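Long-range contacts in endolysin B (Mycobacterium phage D29, PDB 3HC7), which cleaves the ester junction between mycolic acids and the arabinogalactan-peptidoglycan layer of the host cell wall, helping the phage lyse mycobacteria: residues K55-L60 / A85-Q90; L66-D71 / H104-R109; G142-R147 / I186-S191; D160-G165 / H240-Y245. All blocks are in the same frame, centred on the assembly; numbering follows the deposited sequence.

Contact 1 (K55-L60 / A85-Q90); sequences KGVAEL and AIVVGQ
V87 packs against the backbone of G56, and this is the centre of the contact. V87 CG1 lies 3.5 Å from G56 C, so a methyl group rests directly on a peptide group. The second methyl, V87 CG2, reaches G56 CA at 4.1 Å. G56 has no side chain, and V87 comes right up to its backbone. V57 and L60 close in around the same valine. V57 CG2 is 4.0 Å and L60 CD2 4.1 Å from V87 CG1. V57 CG2 also touches Q90 CB at 3.8 Å. L60 CD2 continues to V88, where it meets V88 CG2 at 4.2 Å. The first torsion of L60 places CG anti to the backbone N (chi1 176°), and the branch then carries CD2 over to helix 83-96. No hydrogen bond links the two segments, and the interface is apolar.

The next shell is the sheet beneath. V87 and V88 both touch V9 of strand 5-9, and V88 also rests on V113 and F115 of strand 110-116. L60 reaches F7. The amide of Q90 turns away from the contact, and its NE2 is hydrogen-bonded to D146. The two helix axes come within 8.7 Å and cross at -51°. Helices 50-70 and 83-96 thus lie side by side over the central parallel sheet. The second follows S82, the active-site serine, whose side chain is about 9 Å from that of V87. This is the layered packing of an alpha/beta-hydrolase of the cutinase family, with the helix after the nucleophile elbow held against its neighbour.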
loop_
_atom_site.group_PDB
_atom_site.type_symbol
_atom_site.label_atom_id
_atom_site.label_comp_id
_atom_site.label_asym_id
_atom_site.label_seq_id
_atom_site.Cartn_x
_atom_site.Cartn_y
_atom_site.Cartn_z
ATOM N N LYS A 55 -6.026 -5.485 9.647
ATOM C CA LYS A 55 -5.970 -6.954 9.606
ATOM C C LYS A 55 -4.781 -7.449 8.791
ATOM O O LYS A 55 -4.092 -8.389 9.191
ATOM C CB LYS A 55 -7.262 -7.529 9.038
ATOM C CG LYS A 55 -8.476 -7.223 9.896
ATOM C CD LYS A 55 -9.754 -7.456 9.122
ATOM C CE LYS A 55 -10.958 -7.114 9.970
ATOM N NZ LYS A 55 -11.057 -8.037 11.131
ATOM N N GLY A 56 -4.544 -6.810 7.647
ATOM C CA GLY A 56 -3.416 -7.164 6.805
ATOM C C GLY A 56 -2.106 -6.913 7.525
ATOM O O GLY A 56 -1.176 -7.715 7.427
ATOM N N VAL A 57 -2.028 -5.795 8.247
ATOM C CA VAL A 57 -0.827 -5.471 9.010
ATOM C C VAL A 57 -0.563 -6.536 10.066
ATOM O O VAL A 57 0.553 -7.024 10.196
ATOM C CB VAL A 57 -0.911 -4.068 9.667
ATOM C CG1 VAL A 57 0.123 -3.918 10.812
ATOM C CG2 VAL A 57 -0.697 -2.985 8.625
ATOM N N ALA A 58 -1.589 -6.894 10.826
ATOM C CA ALA A 58 -1.428 -7.900 11.868
ATOM C C ALA A 58 -0.940 -9.216 11.269
ATOM O O ALA A 58 -0.050 -9.862 11.820
ATOM C CB ALA A 58 -2.721 -8.098 12.627
ATOM N N GLU A 59 -1.506 -9.610 10.135
ATOM C CA GLU A 59 -1.103 -10.871 9.522
ATOM C C GLU A 59 0.316 -10.823 8.955
ATOM O O GLU A 59 1.054 -11.807 9.030
ATOM C CB GLU A 59 -2.084 -11.305 8.441
ATOM C CG GLU A 59 -1.704 -12.635 7.783
ATOM C CD GLU A 59 -1.905 -13.836 8.697
ATOM O OE1 GLU A 59 -2.614 -13.708 9.719
ATOM O OE2 GLU A 59 -1.359 -14.917 8.391
ATOM N N LEU A 60 0.703 -9.685 8.390
ATOM C CA LEU A 60 2.038 -9.563 7.821
ATOM C C LEU A 60 3.109 -9.618 8.915
ATOM O O LEU A 60 4.177 -10.208 8.736
ATOM C CB LEU A 60 2.169 -8.274 7.004
ATOM C CG LEU A 60 3.585 -8.052 6.464
ATOM C CD1 LEU A 60 4.041 -9.262 5.662
ATOM C CD2 LEU A 60 3.668 -6.784 5.638
ATOM N N ALA A 85 -0.013 -1.835 -0.390
ATOM C CA ALA A 85 1.156 -0.982 -0.189
ATOM C C ALA A 85 1.069 -0.285 1.160
ATOM O O ALA A 85 2.082 -0.087 1.831
ATOM C CB ALA A 85 1.271 0.039 -1.301
ATOM N N ILE A 86 -0.138 0.101 1.558
ATOM C CA ILE A 86 -0.321 0.665 2.897
ATOM C C ILE A 86 0.071 -0.361 3.968
ATOM O O ILE A 86 0.776 -0.024 4.926
ATOM C CB ILE A 86 -1.772 1.122 3.161
ATOM C CG1 ILE A 86 -2.257 2.100 2.089
ATOM C CG2 ILE A 86 -1.890 1.782 4.543
ATOM C CD1 ILE A 86 -3.757 2.451 2.233
ATOM N N VAL A 87 -0.389 -1.604 3.810
ATOM C CA VAL A 87 -0.059 -2.652 4.774
ATOM C C VAL A 87 1.456 -2.805 4.908
ATOM O O VAL A 87 1.990 -2.760 6.016
ATOM C CB VAL A 87 -0.693 -4.020 4.407
ATOM C CG1 VAL A 87 -0.116 -5.144 5.303
ATOM C CG2 VAL A 87 -2.214 -3.957 4.515
ATOM N N VAL A 88 2.145 -2.984 3.785
ATOM C CA VAL A 88 3.602 -3.153 3.812
ATOM C C VAL A 88 4.282 -1.899 4.365
ATOM O O VAL A 88 5.252 -1.988 5.122
ATOM C CB VAL A 88 4.180 -3.480 2.414
ATOM C CG1 VAL A 88 5.713 -3.480 2.444
ATOM C CG2 VAL A 88 3.664 -4.830 1.912
ATOM N N GLY A 89 3.772 -0.735 3.975
ATOM C CA GLY A 89 4.322 0.536 4.421
ATOM C C GLY A 89 4.176 0.744 5.925
ATOM O O GLY A 89 5.087 1.249 6.577
ATOM N N GLN A 90 3.037 0.341 6.481
ATOM C CA GLN A 90 2.818 0.474 7.914
ATOM C C GLN A 90 3.756 -0.423 8.686
ATOM O O GLN A 90 4.322 -0.014 9.702
ATOM C CB GLN A 90 1.376 0.146 8.274
ATOM C CG GLN A 90 0.416 1.254 7.921
ATOM C CD GLN A 90 0.536 2.432 8.855
ATOM O OE1 GLN A 90 0.475 2.276 10.071
ATOM N NE2 GLN A 90 0.688 3.627 8.292
#

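Contact 2 (L66-D71 / H104-R109); sequences LKLDAD and HRFLHR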
loop_
_atom_site.group_PDB
_atom_site.type_symbol
_atom_site.label_atom_id
_atom_site.label_comp_id
_atom_site.label_asym_id
_atom_site.label_seq_id
_atom_site.Cartn_x
_atom_site.Cartn_y
_atom_site.Cartn_z
ATOM N N LEU A 66 7.123 -15.588 12.078
ATOM C CA LEU A 66 7.134 -17.038 11.930
ATOM C C LEU A 66 8.276 -17.497 11.033
ATOM O O LEU A 66 9.217 -18.148 11.488
ATOM C CB LEU A 66 5.801 -17.538 11.375
ATOM C CG LEU A 66 4.600 -17.388 12.304
ATOM C CD1 LEU A 66 3.372 -18.028 11.683
ATOM C CD2 LEU A 66 4.903 -18.008 13.653
ATOM N N LYS A 67 8.183 -17.157 9.755
ATOM C CA LYS A 67 9.160 -17.611 8.776
ATOM C C LYS A 67 10.587 -17.264 9.187
ATOM O O LYS A 67 11.487 -18.094 9.096
ATOM C CB LYS A 67 8.842 -17.014 7.407
ATOM C CG LYS A 67 7.796 -17.785 6.620
ATOM C CD LYS A 67 6.573 -18.131 7.455
ATOM C CE LYS A 67 5.623 -19.036 6.679
ATOM N NZ LYS A 67 4.444 -19.445 7.489
ATOM N N LEU A 68 10.786 -16.037 9.655
ATOM C CA LEU A 68 12.131 -15.545 9.948
ATOM C C LEU A 68 12.726 -16.076 11.252
ATOM O O LEU A 68 13.949 -16.173 11.385
ATOM C CB LEU A 68 12.165 -14.015 9.906
ATOM C CG LEU A 68 12.588 -13.431 8.554
ATOM C CD1 LEU A 68 11.994 -14.209 7.395
ATOM C CD2 LEU A 68 12.228 -11.967 8.455
ATOM N N ASP A 69 11.876 -16.416 12.216
ATOM C CA ASP A 69 12.358 -17.090 13.418
ATOM C C ASP A 69 12.736 -18.534 13.091
ATOM O O ASP A 69 13.674 -19.088 13.660
ATOM C CB ASP A 69 11.314 -17.054 14.538
ATOM C CG ASP A 69 11.411 -15.803 15.391
ATOM O OD1 ASP A 69 12.460 -15.128 15.338
ATOM O OD2 ASP A 69 10.442 -15.498 16.121
ATOM N N ALA A 70 11.998 -19.133 12.164
ATOM C CA ALA A 70 12.227 -20.514 11.781
ATOM C C ALA A 70 13.538 -20.675 11.018
ATOM O O ALA A 70 14.221 -21.685 11.165
ATOM C CB ALA A 70 11.062 -21.026 10.951
ATOM N N ASP A 71 13.886 -19.684 10.203
ATOM C CA ASP A 71 15.117 -19.739 9.417
ATOM C C ASP A 71 15.945 -18.465 9.594
ATOM O O ASP A 71 15.831 -17.525 8.811
ATOM C CB ASP A 71 14.805 -19.988 7.936
ATOM C CG ASP A 71 16.060 -20.195 7.097
ATOM O OD1 ASP A 71 17.170 -19.929 7.599
ATOM O OD2 ASP A 71 15.934 -20.617 5.932
ATOM N N HIS A 104 12.046 -5.011 14.573
ATOM C CA HIS A 104 13.264 -4.258 14.361
ATOM C C HIS A 104 14.471 -5.172 14.267
ATOM O O HIS A 104 15.411 -4.877 13.538
ATOM C CB HIS A 104 13.472 -3.215 15.466
ATOM C CG HIS A 104 14.669 -2.345 15.248
ATOM N ND1 HIS A 104 14.751 -1.444 14.208
ATOM C CD2 HIS A 104 15.837 -2.244 15.929
ATOM C CE1 HIS A 104 15.913 -0.819 14.262
ATOM N NE2 HIS A 104 16.590 -1.286 15.297
ATOM N N ARG A 105 14.438 -6.284 14.996
ATOM C CA ARG A 105 15.545 -7.239 14.983
ATOM C C ARG A 105 15.694 -7.915 13.626
ATOM O O ARG A 105 16.708 -8.552 13.357
ATOM C CB ARG A 105 15.367 -8.294 16.075
ATOM C CG ARG A 105 14.148 -9.186 15.898
ATOM C CD ARG A 105 13.815 -9.921 17.190
ATOM N NE ARG A 105 12.527 -10.604 17.109
ATOM C CZ ARG A 105 12.378 -11.867 16.725
ATOM N NH1 ARG A 105 13.441 -12.586 16.389
ATOM N NH2 ARG A 105 11.168 -12.412 16.672
ATOM N N PHE A 106 14.689 -7.783 12.763
ATOM C CA PHE A 106 14.807 -8.360 11.422
ATOM C C PHE A 106 15.282 -7.314 10.419
ATOM O O PHE A 106 15.468 -7.616 9.245
ATOM C CB PHE A 106 13.481 -8.966 10.946
ATOM C CG PHE A 106 12.949 -10.055 11.839
ATOM C CD1 PHE A 106 13.660 -11.231 12.022
ATOM C CD2 PHE A 106 11.730 -9.906 12.484
ATOM C CE1 PHE A 106 13.168 -12.232 12.840
ATOM C CE2 PHE A 106 11.236 -10.904 13.301
ATOM C CZ PHE A 106 11.956 -12.068 13.481
ATOM N N LEU A 107 15.481 -6.083 10.883
ATOM C CA LEU A 107 15.818 -4.999 9.964
ATOM C C LEU A 107 17.034 -5.331 9.110
ATOM O O LEU A 107 17.021 -5.123 7.897
ATOM C CB LEU A 107 16.026 -3.674 10.706
ATOM C CG LEU A 107 16.492 -2.505 9.835
ATOM C CD1 LEU A 107 15.587 -2.343 8.620
ATOM C CD2 LEU A 107 16.541 -1.207 10.629
ATOM N N HIS A 108 18.079 -5.859 9.740
ATOM C CA HIS A 108 19.315 -6.170 9.034
ATOM C C HIS A 108 19.122 -7.283 8.003
ATOM O O HIS A 108 20.003 -7.532 7.178
ATOM C CB HIS A 108 20.422 -6.548 10.027
ATOM C CG HIS A 108 20.196 -7.860 10.708
ATOM N ND1 HIS A 108 19.270 -8.027 11.717
ATOM C CD2 HIS A 108 20.777 -9.071 10.527
ATOM C CE1 HIS A 108 19.287 -9.285 12.124
ATOM N NE2 HIS A 108 20.193 -9.939 11.416
ATOM N N ARG A 109 17.971 -7.943 8.040
ATOM C CA ARG A 109 17.708 -9.038 7.112
ATOM C C ARG A 109 16.779 -8.652 5.962
ATOM O O ARG A 109 16.589 -9.429 5.030
ATOM C CB ARG A 109 17.160 -10.252 7.854
ATOM C CG ARG A 109 18.186 -10.895 8.755
ATOM C CD ARG A 109 17.523 -11.765 9.789
ATOM N NE ARG A 109 16.987 -12.989 9.213
ATOM C CZ ARG A 109 16.279 -13.873 9.904
ATOM N NH1 ARG A 109 16.027 -13.655 11.192
ATOM N NH2 ARG A 109 15.822 -14.970 9.312
#
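L68 packs against both F106 and R109 on the tight, buried side of the contact. L68 CB meets F106 CE1 at 3.6 Å. Its CG lies over one face of the R109 guanidinium, which grips the L68 carbonyl end-on with two nitrogens. R109 NH2 to L68 O is 3.0 Å, in the carbonyl plane on a lone pair. R109 NH1 to L68 O is longer, 3.3 Å, and comes from above that plane. R109 NH2 also bonds to A74 O, so two backbone carbonyls accept from the buried guanidinium, which probably eases burial of its charge. F76 of strand 76-81 touches both L68 and F106.

The outer side is looser, a salt bridge between the exposed residues D69 and R105. R105 NH1 meets D69 OD1 at 2.9 Å on its syn lone pair, while R105 NH2 reaches D69 OD2 at 3.2 Å. The two planes are 25° apart, nearly coplanar. R105 stretches out from CG to NE, and its CG covers one face of the F106 ring. The contact clasps the C-terminal end of helix 50-70 to the 3-10 turns before strand 110-116, at one end of the alpha/beta sandwich, away from the active site.

Contact 3 (G142-R147 / I186-S191); sequences GILEDR and IVMKAS
This is a small, mostly buried apolar contact with a salt bridge at its solvent side. It joins the loop after strand 140-141 to the C-terminal end of helix 179-189. M188 carries the apolar part. Its chain runs straight to SD and then bends at chi3 (39°), which sets CE against L144. M188 CE meets L144 CD2 at 3.5 Å, tighter than usual for two carbons. M188 CE also lies 3.7 Å from L144 CG, so it rests on the fork of the leucine. M188 SD touches I143 CG2 at 4.1 Å.

On the exposed side, K189 bends at chi3 and brings NZ to E145 OE1. The two side chains cross at about a right angle. The salt bridge is 3.3 Å from K189 NZ to E145 OE1, and as a hydrogen bond it is weak. R185, from the same helix, hydrogen-bonds I143 O and makes a long, weak ion pair with E145.

The loop also braces itself. R147 folds back and grips the G142 carbonyl side-on: R147 NH2 to G142 O is 2.8 Å and R147 NE to G142 O is 3.1 Å.

I86 of helix 83-96 packs on both L144 and M188. I186, and A190 just beyond the helix end, touch helix 200-207, and V187 rests on helix 212-230. The loop, helix 83-96 and helix 179-189 thus meet at one point, with helices 200-207 and 212-230 against the last.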
loop_
_atom_site.group_PDB
_atom_site.type_symbol
_atom_site.label_atom_id
_atom_site.label_comp_id
_atom_site.label_asym_id
_atom_site.label_seq_id
_atom_site.Cartn_x
_atom_site.Cartn_y
_atom_site.Cartn_z
ATOM N N GLY A 142 2.509 10.361 -1.565
ATOM C CA GLY A 142 1.324 9.636 -1.162
ATOM C C GLY A 142 0.344 10.574 -0.484
ATOM O O GLY A 142 0.727 11.507 0.225
ATOM N N ILE A 143 -0.940 10.328 -0.699
ATOM C CA ILE A 143 -1.967 11.132 -0.060
ATOM C C ILE A 143 -1.918 11.087 1.479
ATOM O O ILE A 143 -2.145 12.108 2.138
ATOM C CB ILE A 143 -3.354 10.707 -0.554
ATOM C CG1 ILE A 143 -4.415 11.681 -0.050
ATOM C CG2 ILE A 143 -3.636 9.265 -0.145
ATOM C CD1 ILE A 143 -5.805 11.401 -0.576
ATOM N N LEU A 144 -1.623 9.918 2.053
ATOM C CA LEU A 144 -1.701 9.736 3.512
ATOM C C LEU A 144 -0.674 10.572 4.274
ATOM O O LEU A 144 0.466 10.675 3.854
ATOM C CB LEU A 144 -1.531 8.264 3.885
ATOM C CG LEU A 144 -2.646 7.301 3.483
ATOM C CD1 LEU A 144 -2.223 5.877 3.774
ATOM C CD2 LEU A 144 -3.948 7.624 4.215
ATOM N N GLU A 145 -1.081 11.155 5.400
ATOM C CA GLU A 145 -0.195 12.009 6.200
ATOM C C GLU A 145 0.892 11.206 6.921
ATOM O O GLU A 145 1.969 11.715 7.209
ATOM C CB GLU A 145 -1.003 12.817 7.222
ATOM C CG GLU A 145 -2.020 13.777 6.622
ATOM C CD GLU A 145 -3.183 14.064 7.567
ATOM O OE1 GLU A 145 -3.832 13.097 8.025
ATOM O OE2 GLU A 145 -3.456 15.255 7.845
ATOM N N ASP A 146 0.581 9.955 7.236
ATOM C CA ASP A 146 1.547 9.018 7.793
ATOM C C ASP A 146 2.210 8.282 6.629
ATOM O O ASP A 146 1.796 7.188 6.259
ATOM C CB ASP A 146 0.817 8.023 8.702
ATOM C CG ASP A 146 1.758 7.074 9.418
ATOM O OD1 ASP A 146 2.877 7.491 9.785
ATOM O OD2 ASP A 146 1.359 5.912 9.645
ATOM N N ARG A 147 3.218 8.897 6.034
ATOM C CA ARG A 147 3.840 8.337 4.841
ATOM C C ARG A 147 5.307 8.009 5.099
ATOM O O ARG A 147 5.883 8.400 6.124
ATOM C CB ARG A 147 3.703 9.297 3.651
ATOM C CG ARG A 147 4.446 10.618 3.828
ATOM C CD ARG A 147 4.383 11.485 2.570
ATOM N NE ARG A 147 3.012 11.878 2.234
ATOM C CZ ARG A 147 2.386 12.927 2.761
ATOM N NH1 ARG A 147 3.015 13.692 3.643
ATOM N NH2 ARG A 147 1.132 13.215 2.407
ATOM N N ILE A 186 -10.112 11.011 4.438
ATOM C CA ILE A 186 -11.108 10.606 5.416
ATOM C C ILE A 186 -11.658 9.212 5.102
ATOM O O ILE A 186 -11.730 8.344 5.981
ATOM C CB ILE A 186 -12.237 11.637 5.498
ATOM C CG1 ILE A 186 -11.757 12.823 6.340
ATOM C CG2 ILE A 186 -13.498 11.013 6.089
ATOM C CD1 ILE A 186 -12.644 14.029 6.264
ATOM N N VAL A 187 -12.034 9.007 3.842
ATOM C CA VAL A 187 -12.583 7.730 3.388
ATOM C C VAL A 187 -11.611 6.569 3.630
ATOM O O VAL A 187 -11.985 5.503 4.135
ATOM C CB VAL A 187 -12.993 7.807 1.892
ATOM C CG1 VAL A 187 -13.153 6.431 1.301
ATOM C CG2 VAL A 187 -14.280 8.568 1.765
ATOM N N MET A 188 -10.352 6.784 3.298
ATOM C CA MET A 188 -9.351 5.747 3.504
ATOM C C MET A 188 -9.067 5.405 4.977
ATOM O O MET A 188 -8.734 4.259 5.290
ATOM C CB MET A 188 -8.068 6.108 2.781
ATOM C CG MET A 188 -8.175 5.988 1.274
ATOM S SD MET A 188 -6.656 6.532 0.486
ATOM C CE MET A 188 -5.454 5.865 1.620
ATOM N N LYS A 189 -9.206 6.380 5.878
ATOM C CA LYS A 189 -8.910 6.156 7.304
ATOM C C LYS A 189 -10.116 5.775 8.174
ATOM O O LYS A 189 -9.956 5.380 9.329
ATOM C CB LYS A 189 -8.256 7.407 7.898
ATOM C CG LYS A 189 -6.932 7.769 7.258
ATOM C CD LYS A 189 -6.614 9.237 7.465
ATOM C CE LYS A 189 -6.505 9.599 8.939
ATOM N NZ LYS A 189 -6.098 11.027 9.103
ATOM N N ALA A 190 -11.324 5.906 7.631
ATOM C CA ALA A 190 -12.532 5.773 8.435
ATOM C C ALA A 190 -12.789 4.336 8.887
ATOM O O ALA A 190 -12.437 3.390 8.184
ATOM C CB ALA A 190 -13.742 6.293 7.651
ATOM N N SER A 191 -13.421 4.186 10.049
ATOM C CA SER A 191 -13.839 2.880 10.551
ATOM C C SER A 191 -15.165 2.446 9.920
ATOM O O SER A 191 -15.538 1.276 9.980
ATOM C CB SER A 191 -13.990 2.926 12.071
ATOM O OG SER A 191 -14.905 3.939 12.455
#

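Contact 4 (D160-G165 / H240-Y245); sequences DYAHDG and HLYNRY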
loop_
_atom_site.group_PDB
_atom_site.type_symbol
_atom_site.label_atom_id
_atom_site.label_comp_id
_atom_site.label_asym_id
_atom_site.label_seq_id
_atom_site.Cartn_x
_atom_site.Cartn_y
_atom_site.Cartn_z
ATOM N N ASP A 160 9.360 1.740 -5.584
ATOM C CA ASP A 160 8.030 2.329 -5.451
ATOM C C ASP A 160 7.546 2.845 -6.790
ATOM O O ASP A 160 7.856 3.948 -7.195
ATOM C CB ASP A 160 7.999 3.441 -4.398
ATOM C CG ASP A 160 6.597 3.626 -3.754
ATOM O OD1 ASP A 160 5.579 3.554 -4.472
ATOM O OD2 ASP A 160 6.533 3.842 -2.528
ATOM N N TYR A 161 6.788 1.999 -7.460
ATOM C CA TYR A 161 6.258 2.248 -8.795
ATOM C C TYR A 161 4.964 3.037 -8.726
ATOM O O TYR A 161 4.014 2.578 -8.148
ATOM C CB TYR A 161 5.986 0.913 -9.473
ATOM C CG TYR A 161 7.190 0.012 -9.644
ATOM C CD1 TYR A 161 8.212 0.340 -10.511
ATOM C CD2 TYR A 161 7.278 -1.168 -8.972
ATOM C CE1 TYR A 161 9.299 -0.484 -10.682
ATOM C CE2 TYR A 161 8.355 -1.982 -9.126
ATOM C CZ TYR A 161 9.361 -1.637 -9.982
ATOM O OH TYR A 161 10.414 -2.473 -10.132
ATOM N N ALA A 162 4.944 4.203 -9.340
ATOM C CA ALA A 162 3.826 5.122 -9.221
ATOM C C ALA A 162 3.645 5.903 -10.505
ATOM O O ALA A 162 4.607 6.450 -11.040
ATOM C CB ALA A 162 4.048 6.070 -8.048
ATOM N N HIS A 163 2.409 5.948 -10.995
ATOM C CA HIS A 163 2.081 6.667 -12.223
ATOM C C HIS A 163 1.363 7.958 -11.890
ATOM O O HIS A 163 0.523 7.988 -10.988
ATOM C CB HIS A 163 1.130 5.852 -13.108
ATOM C CG HIS A 163 1.700 4.561 -13.602
ATOM N ND1 HIS A 163 0.929 3.435 -13.785
ATOM C CD2 HIS A 163 2.962 4.218 -13.956
ATOM C CE1 HIS A 163 1.691 2.451 -14.231
ATOM N NE2 HIS A 163 2.928 2.899 -14.342
ATOM N N ASP A 164 1.657 9.022 -12.627
ATOM C CA ASP A 164 0.778 10.176 -12.566
ATOM C C ASP A 164 -0.556 9.757 -13.165
ATOM O O ASP A 164 -0.607 9.065 -14.181
ATOM C CB ASP A 164 1.379 11.395 -13.273
ATOM C CG ASP A 164 1.926 12.425 -12.286
ATOM O OD1 ASP A 164 1.164 12.829 -11.384
ATOM O OD2 ASP A 164 3.105 12.827 -12.400
ATOM N N GLY A 165 -1.638 10.155 -12.521
ATOM C CA GLY A 165 -2.951 9.658 -12.887
ATOM C C GLY A 165 -3.449 8.774 -11.762
ATOM O O GLY A 165 -4.652 8.671 -11.520
ATOM N N HIS A 240 -3.906 3.256 -12.597
ATOM C CA HIS A 240 -3.790 2.641 -11.278
ATOM C C HIS A 240 -3.284 1.204 -11.387
ATOM O O HIS A 240 -3.156 0.511 -10.382
ATOM C CB HIS A 240 -5.138 2.669 -10.549
ATOM C CG HIS A 240 -6.228 1.957 -11.287
ATOM N ND1 HIS A 240 -6.757 0.759 -10.861
ATOM C CD2 HIS A 240 -6.872 2.263 -12.437
ATOM C CE1 HIS A 240 -7.691 0.364 -11.708
ATOM N NE2 HIS A 240 -7.779 1.259 -12.675
ATOM N N LEU A 241 -3.020 0.765 -12.616
ATOM C CA LEU A 241 -2.509 -0.576 -12.885
ATOM C C LEU A 241 -1.033 -0.472 -13.256
ATOM O O LEU A 241 -0.576 0.581 -13.702
ATOM C CB LEU A 241 -3.293 -1.239 -14.032
ATOM C CG LEU A 241 -4.819 -1.269 -13.915
ATOM C CD1 LEU A 241 -5.445 -1.930 -15.137
ATOM C CD2 LEU A 241 -5.258 -1.970 -12.639
ATOM N N TYR A 242 -0.289 -1.560 -13.078
ATOM C CA TYR A 242 1.153 -1.537 -13.323
ATOM C C TYR A 242 1.672 -2.772 -14.046
ATOM O O TYR A 242 1.144 -3.870 -13.887
ATOM C CB TYR A 242 1.920 -1.349 -11.999
ATOM C CG TYR A 242 1.705 0.014 -11.383
ATOM C CD1 TYR A 242 2.618 1.039 -11.587
ATOM C CD2 TYR A 242 0.572 0.284 -10.623
ATOM C CE1 TYR A 242 2.421 2.286 -11.044
ATOM C CE2 TYR A 242 0.363 1.531 -10.074
ATOM C CZ TYR A 242 1.290 2.527 -10.290
ATOM O OH TYR A 242 1.090 3.772 -9.746
ATOM N N ASN A 243 2.713 -2.571 -14.849
ATOM C CA ASN A 243 3.511 -3.662 -15.385
ATOM C C ASN A 243 4.465 -4.165 -14.297
ATOM O O ASN A 243 5.238 -3.388 -13.737
ATOM C CB ASN A 243 4.302 -3.169 -16.594
ATOM C CG ASN A 243 5.351 -4.165 -17.056
ATOM O OD1 ASN A 243 5.175 -5.376 -16.926
ATOM N ND2 ASN A 243 6.450 -3.656 -17.602
ATOM N N ARG A 244 4.414 -5.463 -14.007
ATOM C CA ARG A 244 5.146 -6.044 -12.879
ATOM C C ARG A 244 6.584 -6.463 -13.177
ATOM O O ARG A 244 7.327 -6.821 -12.261
ATOM C CB ARG A 244 4.399 -7.269 -12.346
ATOM C CG ARG A 244 4.625 -8.543 -13.163
ATOM C CD ARG A 244 3.826 -9.707 -12.595
ATOM N NE ARG A 244 4.027 -10.936 -13.354
ATOM C CZ ARG A 244 3.277 -11.311 -14.386
ATOM N NH1 ARG A 244 2.262 -10.551 -14.792
ATOM N NH2 ARG A 244 3.538 -12.452 -15.014
ATOM N N TYR A 245 6.979 -6.443 -14.442
ATOM C CA TYR A 245 8.257 -7.046 -14.821
ATOM C C TYR A 245 9.516 -6.369 -14.256
ATOM O O TYR A 245 10.406 -7.055 -13.753
ATOM C CB TYR A 245 8.332 -7.294 -16.330
ATOM C CG TYR A 245 7.429 -8.436 -16.742
ATOM C CD1 TYR A 245 7.718 -9.737 -16.357
ATOM C CD2 TYR A 245 6.278 -8.211 -17.479
ATOM C CE1 TYR A 245 6.896 -10.787 -16.709
ATOM C CE2 TYR A 245 5.446 -9.258 -17.840
ATOM C CZ TYR A 245 5.761 -10.545 -17.450
ATOM O OH TYR A 245 4.942 -11.594 -17.804
#
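Y242 and H163 lie ring over ring. The CB of Y242 points toward the 160-165 segment, and chi1 of -68° then lays the ring along H163. From CG outward, the ring slides under the imidazole. Y242 CD1 makes the closest ring contact, 3.1 Å from H163 CE1. Y242 CD1 also meets Y161 CB, at 4.0 Å. Y242 CE1 sits over the centre of the H163 imidazole, 3.2 Å from its plane, with Y161 O nearby. The H163 and Y242 rings form an offset stack, centroids 3.9 Å apart and planes at 19°. At the tip, Y242 OH accepts a hydrogen bond from H163 N of 2.8 Å, with an N-H...O angle of 145°. Y242 OH also closes on A162 CA, at 3.1 Å. It is further hydrogen-bonded to D166 OD2, so the tip is held from two directions.

The imidazole is fixed at its edge as well. L241 O lies in its plane, 3.0 Å from H163 CE1. H163 NE2 is hydrogen-bonded to D129, and H163 ND1 to P239 O. Both ring nitrogens thus have partners. D129 also bonds the backbone N of N243, which ties the second segment to the same aspartate.

H240 and D166 are active-site residues, the second by inference, and with S82 they match a Ser-Asp-His triad. The Y242 stack joins the loop carrying H240 to the segment leading to D166. It is second-shell structure of an alpha/beta-hydrolase active site, where acid and histidine come from loops beyond the strands.

In the fold
Contacts 1 and 2 share helix 50-70. Contact 1 uses its first half and contact 2 its C-terminal end, with centres about 16 Å apart. Contacts 1 and 3 meet directly, through Q90 with D146 and through I86, and their centres are about 14 Å apart. Contact 4 touches none of the others; its nearest atoms are about 6 Å from contact 1 and about 8 Å from contact 3. It lies at the active site, with H240 in it and the side chain of Y242 about 7 Å from that of S82. Contact 2 is remote, its centre about 29 Å from those of contacts 3 and 4.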